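Local coordinates for protein CT253 (Chlamydia trachomatis serovar L2, PDB 6UXC) that is of unknown function but belongs to the uncharacterised DUF7499 family and is probably a lipoprotein of this chlamydial bacterium, at residues E35-N40 against T164-M169; Q42-E47 against R172-I177; E84-L89 against F123-N128. All coordinates share one frame; numbering follows the deposited sequence.

Contact 2 (42-47 with 172-177) lies in the core, with its centre about 5 Å from that of the chain. It joins two helices through aromatic rings and a carboxylate. Contact 1 (35-40 with 164-169) is only partly buried. It brings the loop before helix 41-55 to the start of helix 165-184, which contact 2 also uses. The two touch where W39 NE1 probably hydrogen-bonds to E44 OE1. Contact 3 (84-89 with 123-128) is buried too, but lies on the other side of the chain's centre from contact 1, with the two contact centres about 34 Å apart. Its crossing is mainly aliphatic, beside a local salt bridge. No hydrogen bond crosses any of the three.

Contact 1: E35-N40 against T164-M169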
# COMPACT_ATOMS: atom_id res chain seq x y z
N GLU A 35 12.25 -13.88 10.22
CA GLU A 35 12.41 -12.56 9.62
C GLU A 35 13.75 -11.95 10.02
O GLU A 35 14.03 -11.75 11.20
CB GLU A 35 11.27 -11.62 10.02
N LEU A 36 14.57 -11.67 9.01
CA LEU A 36 15.88 -11.06 9.20
C LEU A 36 15.83 -9.55 9.08
O LEU A 36 16.89 -8.91 8.97
CB LEU A 36 16.85 -11.65 8.18
CG LEU A 36 18.34 -11.64 8.53
CD1 LEU A 36 18.63 -12.38 9.84
CD2 LEU A 36 19.11 -12.26 7.38
N LEU A 37 14.64 -8.97 9.08
CA LEU A 37 14.58 -7.52 9.04
C LEU A 37 14.28 -6.95 10.41
O LEU A 37 13.42 -7.47 11.12
CB LEU A 37 13.49 -7.05 8.07
CG LEU A 37 13.89 -6.85 6.62
CD1 LEU A 37 12.79 -6.09 5.96
CD2 LEU A 37 15.24 -6.13 6.48
N PRO A 38 14.96 -5.87 10.79
CA PRO A 38 14.67 -5.23 12.08
C PRO A 38 13.42 -4.36 12.08
O PRO A 38 13.21 -3.62 13.05
CB PRO A 38 15.93 -4.39 12.32
CG PRO A 38 16.40 -4.03 10.97
CD PRO A 38 16.09 -5.23 10.10
N TRP A 39 12.59 -4.43 11.05
CA TRP A 39 11.32 -3.74 11.07
C TRP A 39 10.30 -4.60 10.35
O TRP A 39 10.64 -5.56 9.65
CB TRP A 39 11.40 -2.33 10.45
CG TRP A 39 11.49 -2.30 8.93
CD1 TRP A 39 10.46 -2.20 8.03
CD2 TRP A 39 12.69 -2.37 8.15
NE1 TRP A 39 10.95 -2.22 6.74
CE2 TRP A 39 12.31 -2.31 6.78
CE3 TRP A 39 14.04 -2.47 8.46
CZ2 TRP A 39 13.25 -2.37 5.74
CZ3 TRP A 39 14.96 -2.52 7.42
CH2 TRP A 39 14.55 -2.47 6.07
N ASN A 40 9.04 -4.24 10.51
CA ASN A 40 7.92 -4.95 9.91
C ASN A 40 7.59 -4.35 8.55
O ASN A 40 7.28 -3.16 8.45
CB ASN A 40 6.71 -4.85 10.85
CG ASN A 40 5.51 -5.53 10.30
OD1 ASN A 40 4.57 -4.89 9.84
ND2 ASN A 40 5.51 -6.86 10.35
N THR A 164 19.89 2.24 -0.18
CA THR A 164 20.09 0.81 -0.26
C THR A 164 19.26 0.23 -1.40
O THR A 164 18.32 0.88 -1.87
CB THR A 164 19.69 0.12 1.03
OG1 THR A 164 18.27 0.26 1.20
CG2 THR A 164 20.44 0.74 2.21
N PRO A 165 19.57 -0.99 -1.84
CA PRO A 165 18.79 -1.55 -2.94
C PRO A 165 17.33 -1.69 -2.58
O PRO A 165 16.44 -1.38 -3.39
CB PRO A 165 19.49 -2.90 -3.20
CG PRO A 165 20.91 -2.62 -2.85
CD PRO A 165 20.80 -1.77 -1.60
N MET A 166 17.04 -2.12 -1.35
CA MET A 166 15.65 -2.27 -0.97
C MET A 166 14.96 -0.91 -0.92
O MET A 166 13.80 -0.79 -1.31
CB MET A 166 15.54 -2.95 0.38
CG MET A 166 14.09 -3.27 0.75
SD MET A 166 13.87 -3.83 2.43
CE MET A 166 15.02 -5.19 2.54
N GLY A 167 15.64 0.10 -0.39
CA GLY A 167 15.02 1.40 -0.21
C GLY A 167 14.75 2.10 -1.53
O GLY A 167 13.71 2.74 -1.70
N LEU A 168 15.68 1.97 -2.47
CA LEU A 168 15.48 2.50 -3.81
C LEU A 168 14.27 1.85 -4.46
O LEU A 168 13.41 2.52 -5.06
CB LEU A 168 16.74 2.24 -4.64
CG LEU A 168 17.97 3.05 -4.27
CD1 LEU A 168 19.27 2.47 -4.86
CD2 LEU A 168 17.79 4.48 -4.75
N MET A 169 14.19 0.52 -4.34
CA MET A 169 13.08 -0.24 -4.90
C MET A 169 11.76 0.17 -4.26
O MET A 169 10.78 0.47 -4.96
CB MET A 169 13.35 -1.74 -4.70
CG MET A 169 12.38 -2.67 -5.38
SD MET A 169 11.04 -3.15 -4.29
CE MET A 169 11.89 -4.25 -3.15
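M166 meets both W39 and L37 with the end of its side chain. Its SD lies 3.7 Å from W39 CZ2, on the benzo part of the indole. The sulfur is 4.9 Å from the centroid of the W39 six-membered ring and approaches obliquely, 72° off the ring normal. This is a Met-aromatic contact. The chain of M166 bends at chi3 (-53°), which turns the methyl group toward L37. M166 CE then meets L37 CD2 tip to tip at 4.1 Å. L37 also packs on W39 within its own loop, with CD1 3.7 Å above the indole plane, near the rim.

Further groups surround these side chains. W39 NE1 is hydrogen-bonded to E44 OE1 of the following helix, and W156 and F161 pack against the indole. M166 is backed by I114 and Q103 of the sheet. Separately, T164 caps the start of the helix from which M166 projects: G167 N donates to T164 OG1 at 3.1 Å.

The loop before helix 41-55 thus meets helix 165-184 here through the M166 side chain. Only about 101 Å² is buried, and no hydrogen bond crosses. The joint relies on dispersion and on the polarisable sulfur beside the ring.

Contact 2: Q42-E47 against R172-I177; sequences QAEFSE and RLFREI
F174 points an edge of its ring at the face of F45. The two planes stand 87° apart and the centroids are 4.9 Å apart, a T-shaped (edge-to-face) pair. F174 CE1 sits over the centre of the F45 ring, 3.5 Å above its plane. It is nearly equidistant from the ring atoms, with F45 CG at 3.7 Å. L173 adds a methyl group: its CD2 approaches F45 CE2 obliquely at 4.1 Å.

E44 meets the F174 ring at another part of its edge. E44 OE2 lies in the plane of that ring, beside the bond between CZ and CE2. It is shared between the two atoms, 3.6 Å from F174 CZ and 3.7 Å from F174 CE2. The carboxylate itself is turned almost perpendicular to the ring. CG of E44 is anti to the backbone N (chi1 171°) and the chain runs out extended, which carries the carboxylate to the F174 edge. OE2 is hydrogen-bonded to H170 ND1, and OE1 is hydrogen-bonded as well.

The axes of the two helical segments are 11.4 Å apart and cross at -47°. F45 and F174 fill the space between them. Beyond the segments, F174 packs on E48, I49 and R52, while H170 meets F45 edge-to-face. F45 and L173 also rest on V118 of the sheet.

The edge hydrogens of F174 would carry slight positive charge. The CE1 corner points at the F45 face, which is probably favourable. OE2 lies beside the CZ-CE2 side, where the ring edge may add a little. The buried oxygens of E44 are satisfied chiefly by their hydrogen bonds.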
# COMPACT_ATOMS: atom_id res chain seq x y z
N GLN A 42 5.04 -4.76 6.50
CA GLN A 42 3.68 -4.22 6.46
C GLN A 42 3.61 -2.84 7.10
O GLN A 42 2.93 -1.94 6.58
CB GLN A 42 2.69 -5.14 7.18
CG GLN A 42 2.22 -6.29 6.37
N ALA A 43 4.32 -2.65 8.21
CA ALA A 43 4.24 -1.36 8.88
C ALA A 43 4.92 -0.28 8.06
O ALA A 43 4.41 0.85 7.96
CB ALA A 43 4.86 -1.45 10.27
N GLU A 44 6.08 -0.58 7.46
CA GLU A 44 6.72 0.37 6.57
C GLU A 44 5.79 0.74 5.43
O GLU A 44 5.62 1.93 5.10
CB GLU A 44 8.02 -0.21 6.01
CG GLU A 44 8.64 0.69 4.88
CD GLU A 44 9.69 -0.00 4.03
OE1 GLU A 44 10.01 -1.21 4.28
OE2 GLU A 44 10.16 0.69 3.08
N PHE A 45 5.25 -0.27 4.75
CA PHE A 45 4.43 0.04 3.59
C PHE A 45 3.20 0.86 3.99
O PHE A 45 2.81 1.78 3.27
CB PHE A 45 3.99 -1.24 2.87
CG PHE A 45 5.04 -1.80 1.91
CD1 PHE A 45 6.36 -1.97 2.30
CD2 PHE A 45 4.67 -2.15 0.63
CE1 PHE A 45 7.30 -2.50 1.39
CE2 PHE A 45 5.60 -2.66 -0.28
CZ PHE A 45 6.92 -2.86 0.12
N SER A 46 2.56 0.51 5.10
CA SER A 46 1.40 1.29 5.53
C SER A 46 1.75 2.74 5.76
O SER A 46 1.03 3.65 5.33
CB SER A 46 0.80 0.69 6.80
OG SER A 46 0.25 -0.59 6.58
N GLU A 47 2.84 2.98 6.48
CA GLU A 47 3.20 4.35 6.81
C GLU A 47 3.61 5.12 5.56
O GLU A 47 3.22 6.28 5.37
CB GLU A 47 4.34 4.37 7.82
CG GLU A 47 4.72 5.82 8.13
CD GLU A 47 5.68 5.95 9.28
OE1 GLU A 47 6.59 6.79 9.20
OE2 GLU A 47 5.53 5.19 10.26
N ARG A 172 10.43 3.70 -5.43
CA ARG A 172 9.80 3.75 -6.75
C ARG A 172 8.42 3.09 -6.69
O ARG A 172 7.46 3.58 -7.31
CB ARG A 172 10.68 3.07 -7.80
CG ARG A 172 11.90 3.88 -8.22
CD ARG A 172 12.43 3.43 -9.59
NE ARG A 172 12.60 1.99 -9.60
CZ ARG A 172 13.67 1.36 -9.13
NH1 ARG A 172 14.70 2.06 -8.65
NH2 ARG A 172 13.73 0.03 -9.16
N LEU A 173 8.31 1.98 -5.96
CA LEU A 173 7.04 1.29 -5.84
C LEU A 173 6.00 2.14 -5.12
O LEU A 173 4.84 2.20 -5.56
CB LEU A 173 7.28 -0.03 -5.11
CG LEU A 173 6.11 -0.99 -4.97
CD1 LEU A 173 5.48 -1.35 -6.31
CD2 LEU A 173 6.59 -2.24 -4.25
N PHE A 174 6.38 2.80 -4.01
CA PHE A 174 5.41 3.64 -3.30
C PHE A 174 4.94 4.77 -4.21
O PHE A 174 3.76 5.11 -4.23
CB PHE A 174 6.01 4.24 -2.03
CG PHE A 174 6.48 3.23 -1.03
CD1 PHE A 174 5.83 2.04 -0.84
CD2 PHE A 174 7.57 3.52 -0.24
CE1 PHE A 174 6.27 1.13 0.09
CE2 PHE A 174 8.01 2.60 0.72
CZ PHE A 174 7.36 1.43 0.87
N ARG A 175 5.87 5.37 -4.96
CA ARG A 175 5.50 6.44 -5.87
C ARG A 175 4.50 5.96 -6.91
O ARG A 175 3.50 6.64 -7.17
CB ARG A 175 6.73 6.99 -6.56
CG ARG A 175 7.65 7.81 -5.70
CD ARG A 175 8.86 8.16 -6.53
NE ARG A 175 9.89 8.87 -5.79
CZ ARG A 175 11.19 8.68 -5.96
NH1 ARG A 175 11.64 7.78 -6.83
NH2 ARG A 175 12.06 9.39 -5.25
N GLU A 176 4.71 4.76 -7.45
CA GLU A 176 3.80 4.24 -8.48
C GLU A 176 2.44 3.91 -7.89
O GLU A 176 1.41 4.13 -8.53
CB GLU A 176 4.38 3.00 -9.17
CG GLU A 176 3.49 2.55 -10.35
CD GLU A 176 4.08 1.43 -11.22
OE1 GLU A 176 3.96 1.52 -12.46
OE2 GLU A 176 4.62 0.45 -10.69
N ILE A 177 2.43 3.34 -6.69
CA ILE A 177 1.16 2.97 -6.06
C ILE A 177 0.29 4.21 -5.93
O ILE A 177 -0.89 4.22 -6.29
CB ILE A 177 1.41 2.30 -4.70
CG1 ILE A 177 1.97 0.88 -4.88
CG2 ILE A 177 0.14 2.28 -3.91
CD1 ILE A 177 2.56 0.32 -3.59

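Contact 3: E84-L89 against F123-N128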
# COMPACT_ATOMS: atom_id res chain seq x y z
N GLU A 84 -23.65 -2.38 4.64
CA GLU A 84 -23.55 -2.34 6.09
C GLU A 84 -22.13 -2.60 6.55
O GLU A 84 -21.69 -2.04 7.55
CB GLU A 84 -24.49 -3.39 6.69
CG GLU A 84 -24.50 -3.51 8.18
CD GLU A 84 -25.44 -4.62 8.66
OE1 GLU A 84 -25.36 -5.77 8.14
OE2 GLU A 84 -26.28 -4.34 9.54
N LEU A 85 -21.42 -3.48 5.84
CA LEU A 85 -20.07 -3.89 6.23
C LEU A 85 -18.99 -2.88 5.82
O LEU A 85 -17.82 -3.11 6.13
CB LEU A 85 -19.76 -5.26 5.64
CG LEU A 85 -20.09 -6.41 6.60
CD1 LEU A 85 -20.13 -7.74 5.84
CD2 LEU A 85 -19.04 -6.43 7.75
N ALA A 86 -19.35 -1.77 5.17
CA ALA A 86 -18.39 -0.74 4.79
C ALA A 86 -18.54 0.56 5.58
O ALA A 86 -17.71 1.45 5.42
CB ALA A 86 -18.47 -0.44 3.29
N THR A 87 -19.56 0.67 6.45
CA THR A 87 -19.84 1.97 7.09
C THR A 87 -18.71 2.45 7.98
O THR A 87 -18.57 3.66 8.20
CB THR A 87 -21.12 1.87 7.91
OG1 THR A 87 -20.97 0.88 8.93
CG2 THR A 87 -22.30 1.54 7.00
N GLN A 88 -17.88 1.53 8.49
CA GLN A 88 -16.76 1.95 9.33
C GLN A 88 -15.71 2.74 8.57
O GLN A 88 -14.86 3.39 9.20
CB GLN A 88 -16.10 0.73 9.97
CG GLN A 88 -16.91 0.12 11.09
CD GLN A 88 -16.29 -1.14 11.63
OE1 GLN A 88 -15.08 -1.36 11.53
NE2 GLN A 88 -17.13 -1.99 12.19
N LEU A 89 -15.77 2.75 7.24
CA LEU A 89 -14.84 3.53 6.44
C LEU A 89 -15.43 4.84 5.96
O LEU A 89 -14.71 5.67 5.40
CB LEU A 89 -14.37 2.70 5.26
CG LEU A 89 -13.58 1.51 5.87
CD1 LEU A 89 -13.69 0.30 5.05
CD2 LEU A 89 -12.12 1.90 6.16
N PHE A 123 -11.72 0.72 -3.96
CA PHE A 123 -13.16 0.48 -3.92
C PHE A 123 -13.87 1.82 -3.79
O PHE A 123 -13.42 2.69 -3.05
CB PHE A 123 -13.56 -0.37 -2.74
CG PHE A 123 -13.06 -1.80 -2.79
CD1 PHE A 123 -11.74 -2.11 -2.51
CD2 PHE A 123 -13.93 -2.83 -3.15
CE1 PHE A 123 -11.30 -3.42 -2.56
CE2 PHE A 123 -13.51 -4.12 -3.19
CZ PHE A 123 -12.19 -4.42 -2.90
N ASP A 124 -15.01 1.95 -4.48
CA ASP A 124 -15.90 3.09 -4.36
C ASP A 124 -16.98 2.72 -3.35
O ASP A 124 -17.70 1.75 -3.58
CB ASP A 124 -16.52 3.41 -5.71
CG ASP A 124 -17.30 4.69 -5.74
OD1 ASP A 124 -17.66 5.26 -4.68
OD2 ASP A 124 -17.60 5.13 -6.89
N ILE A 125 -17.08 3.47 -2.26
CA ILE A 125 -18.10 3.15 -1.26
C ILE A 125 -19.15 4.25 -1.14
O ILE A 125 -19.87 4.34 -0.13
CB ILE A 125 -17.45 2.79 0.10
CG1 ILE A 125 -16.66 3.96 0.69
CG2 ILE A 125 -16.54 1.55 -0.03
CD1 ILE A 125 -16.31 3.76 2.14
N ARG A 126 -19.30 5.08 -2.18
CA ARG A 126 -20.37 6.05 -2.21
C ARG A 126 -21.72 5.39 -2.48
O ARG A 126 -21.81 4.27 -2.99
CB ARG A 126 -20.08 7.10 -3.27
CG ARG A 126 -18.81 7.88 -2.94
CD ARG A 126 -18.49 8.90 -4.04
NE ARG A 126 -18.01 8.19 -5.20
CZ ARG A 126 -17.64 8.75 -6.34
NH1 ARG A 126 -17.73 10.07 -6.51
NH2 ARG A 126 -17.20 7.99 -7.32
N HIS A 127 -22.78 6.12 -2.15
CA HIS A 127 -24.15 5.80 -2.57
C HIS A 127 -24.62 4.46 -2.02
O HIS A 127 -25.42 3.77 -2.66
CB HIS A 127 -24.24 5.83 -4.09
CG HIS A 127 -23.75 7.12 -4.67
ND1 HIS A 127 -22.75 7.18 -5.61
CD2 HIS A 127 -24.08 8.40 -4.38
CE1 HIS A 127 -22.50 8.44 -5.90
NE2 HIS A 127 -23.29 9.20 -5.16
N ASN A 128 -24.17 4.13 -0.81
CA ASN A 128 -24.58 2.91 -0.11
C ASN A 128 -24.30 1.67 -0.94
O ASN A 128 -25.03 0.68 -0.85
CB ASN A 128 -26.07 2.94 0.28
CG ASN A 128 -26.36 3.85 1.45
OD1 ASN A 128 -25.55 3.97 2.37
ND2 ASN A 128 -27.52 4.48 1.44
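I125, which touches A86 and L89 across the contact, sits in sequence between two flat groups joined to each other. The D124 carboxylate sits at the edge of the R126 guanidinium, with its CG in the guanidinium plane, but is itself tilted against that plane. The grip is side-on and uses two nitrogens. R126 NE donates to D124 OD1 at 3.0 Å on its syn side, tilted out of the carboxylate plane, and the bond is almost straight (169°). R126 NH2 donates to D124 OD2 at 2.9 Å, from 41° above the carboxylate plane, in a salt bridge. The backbone also binds: R126 N reaches D124 OD1 at 3.0 Å on the anti side, closing an Asx turn. NE and N come to OD1 from opposite faces of the carboxylate plane. The imidazole of H127 has R126 CB 3.5 Å above one face, toward the rim. The ring of F123 meets F74 edge-to-face.

The contact itself is mainly aliphatic. I125 carries CG1 between its backbone N and carbonyl carbon (chi1 62°), and the chain then runs extended to CD1. I125 CD1 meets L89 CB at 3.8 Å. The other branch faces A86, with I125 CG2 4.3 Å from A86 CB. L89 N donates to A86 O at 3.0 Å, so the two residues that receive I125 belong to one tight turn. L89 packs further on F74, V95, A22 and L24, and A86 on V130.

Here the loop before strand 94-105 covers the end of strand 113-124, where the chain turns toward strand 131-143. I125 is still paired through its backbone with E93. The buried crossing is carried mainly by hydrocarbon, with A86 O 4.2 Å from I125 CD1. D124 and R126 are paired by three hydrogen bonds on the turn, which would restrict the backbone on both sides of I125.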